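Local coordinates for protein bacteriophage virulence determinant (Salmonella enterica subsp. enterica serovar Typhimurium str. 14028S, PDB 6GGR) that probably acts as a zinc metalloprotease of the PipA effector family that cleaves NF-κB transcription factor subunits in infected host cells, at residues B[166-170]-B[187-191]. Sequence-based numbering, arbitrary orientation.
Unlike the reference sequence in segment 166-170: Gln167 (reference Glu).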
loop_
_atom_site.group_PDB
_atom_site.type_symbol
_atom_site.label_atom_id
_atom_site.label_comp_id
_atom_site.label_asym_id
_atom_site.label_seq_id
_atom_site.Cartn_x
_atom_site.Cartn_y
_atom_site.Cartn_z
ATOM N N HIS B 166 -8.873 8.642 -4.849
ATOM C CA HIS B 166 -8.074 7.620 -5.518
ATOM C C HIS B 166 -8.719 6.246 -5.385
ATOM O O HIS B 166 -8.854 5.513 -6.371
ATOM C CB HIS B 166 -6.657 7.609 -4.944
ATOM C CG HIS B 166 -5.727 6.674 -5.653
ATOM N ND1 HIS B 166 -4.756 7.109 -6.527
ATOM C CD2 HIS B 166 -5.630 5.323 -5.625
ATOM C CE1 HIS B 166 -4.092 6.069 -6.999
ATOM N NE2 HIS B 166 -4.604 4.973 -6.468
ATOM N N GLN B 167 -9.124 5.876 -4.168
ATOM C CA GLN B 167 -9.733 4.564 -3.969
ATOM C C GLN B 167 -11.095 4.483 -4.644
ATOM O O GLN B 167 -11.450 3.446 -5.215
ATOM C CB GLN B 167 -9.863 4.259 -2.477
ATOM C CG GLN B 167 -8.548 4.220 -1.724
ATOM C CD GLN B 167 -7.545 3.259 -2.329
ATOM O OE1 GLN B 167 -7.913 2.282 -2.980
ATOM N NE2 GLN B 167 -6.269 3.538 -2.123
ATOM N N VAL B 168 -11.874 5.563 -4.587
ATOM C CA VAL B 168 -13.179 5.565 -5.240
ATOM C C VAL B 168 -13.014 5.450 -6.749
ATOM O O VAL B 168 -13.778 4.743 -7.419
ATOM C CB VAL B 168 -13.971 6.826 -4.846
ATOM C CG1 VAL B 168 -15.218 6.998 -5.722
ATOM C CG2 VAL B 168 -14.371 6.753 -3.379
ATOM N N VAL B 169 -12.015 6.132 -7.311
ATOM C CA VAL B 169 -11.798 6.049 -8.753
ATOM C C VAL B 169 -11.534 4.607 -9.164
ATOM O O VAL B 169 -11.998 4.152 -10.218
ATOM C CB VAL B 169 -10.653 6.985 -9.180
ATOM C CG1 VAL B 169 -10.138 6.628 -10.576
ATOM C CG2 VAL B 169 -11.132 8.430 -9.161
ATOM N N HIS B 170 -10.782 3.866 -8.345
ATOM C CA HIS B 170 -10.591 2.444 -8.600
ATOM C C HIS B 170 -11.933 1.736 -8.719
ATOM O O HIS B 170 -12.155 0.942 -9.638
ATOM C CB HIS B 170 -9.762 1.806 -7.482
ATOM C CG HIS B 170 -8.279 1.913 -7.673
ATOM N ND1 HIS B 170 -7.616 1.311 -8.721
ATOM C CD2 HIS B 170 -7.326 2.524 -6.929
ATOM C CE1 HIS B 170 -6.323 1.562 -8.625
ATOM N NE2 HIS B 170 -6.120 2.297 -7.546
ATOM N N VAL B 187 -5.734 5.827 -12.799
ATOM C CA VAL B 187 -6.374 6.266 -11.561
ATOM C C VAL B 187 -5.726 7.542 -11.043
ATOM O O VAL B 187 -6.414 8.454 -10.567
ATOM C CB VAL B 187 -6.327 5.135 -10.518
ATOM C CG1 VAL B 187 -6.848 5.611 -9.163
ATOM C CG2 VAL B 187 -7.146 3.960 -11.014
ATOM N N VAL B 188 -4.397 7.622 -11.108
ATOM C CA VAL B 188 -3.706 8.841 -10.701
ATOM C C VAL B 188 -4.156 10.011 -11.566
ATOM O O VAL B 188 -4.490 11.089 -11.061
ATOM C CB VAL B 188 -2.182 8.638 -10.765
ATOM C CG1 VAL B 188 -1.447 9.965 -10.582
ATOM C CG2 VAL B 188 -1.734 7.631 -9.701
ATOM N N GLU B 189 -4.183 9.817 -12.885
ATOM C CA GLU B 189 -4.528 10.922 -13.773
ATOM C C GLU B 189 -5.951 11.399 -13.516
ATOM O O GLU B 189 -6.199 12.603 -13.391
ATOM C CB GLU B 189 -4.333 10.510 -15.234
ATOM C CG GLU B 189 -2.874 10.221 -15.579
ATOM C CD GLU B 189 -2.514 10.557 -17.012
ATOM O OE1 GLU B 189 -3.428 10.859 -17.808
ATOM O OE2 GLU B 189 -1.308 10.517 -17.342
ATOM N N TYR B 190 -6.900 10.463 -13.417
ATOM C CA TYR B 190 -8.262 10.817 -13.026
ATOM C C TYR B 190 -8.270 11.582 -11.710
ATOM O O TYR B 190 -8.913 12.631 -11.589
ATOM C CB TYR B 190 -9.120 9.554 -12.896
ATOM C CG TYR B 190 -9.824 9.104 -14.155
ATOM C CD1 TYR B 190 -10.485 10.009 -14.977
ATOM C CD2 TYR B 190 -9.845 7.762 -14.512
ATOM C CE1 TYR B 190 -11.139 9.590 -16.123
ATOM C CE2 TYR B 190 -10.492 7.334 -15.657
ATOM C CZ TYR B 190 -11.138 8.251 -16.457
ATOM O OH TYR B 190 -11.783 7.824 -17.595
ATOM N N THR B 191 -7.565 11.059 -10.703
ATOM C CA THR B 191 -7.554 11.703 -9.397
ATOM C C THR B 191 -6.981 13.112 -9.489
ATOM O O THR B 191 -7.539 14.053 -8.912
ATOM C CB THR B 191 -6.766 10.847 -8.400
ATOM O OG1 THR B 191 -7.374 9.551 -8.302
ATOM C CG2 THR B 191 -6.750 11.481 -7.020
#
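With CG1 of Val187 anti to its backbone N (chi1 174°) and CG of His166 likewise anti (chi1 -175°), the methyl is set squarely over the imidazole: CG1 lies 3.5 Å from the His166 ring centroid, 8° off the normal, a CH-pi contact. The other branch, CG2, rests over a face of the His170 ring, offset toward its rim and 3.7 Å from the centroid. Valine suits this place because its two methyls can each serve a different ring. At the edge of the His166 ring, Val188 CG2 approaches CE1 in plane at 3.9 Å. The two histidines are the pair of an HExxH zinc motif, one helical turn apart, whose glutamate position holds Gln167 in this chain; His170 NE2 is hydrogen-bonded to OD2 of Asp177, the third zinc ligand, and ND1 to Leu175 O. In this chain the zinc position carries no metal. Helix 186-197 lines this side of the site with aliphatic groups, which probably limit how far the rings can turn. Val169 CG1 meets the same Val187 methyl at 3.7 Å and Tyr190 CB at 3.9 Å. Threonine fits opposite His166, since Thr191 OG1 turns back to its own helix, bonding Val187 O at 2.7 Å. The same Thr191 OG1 still lies 3.5 Å from His166 CA.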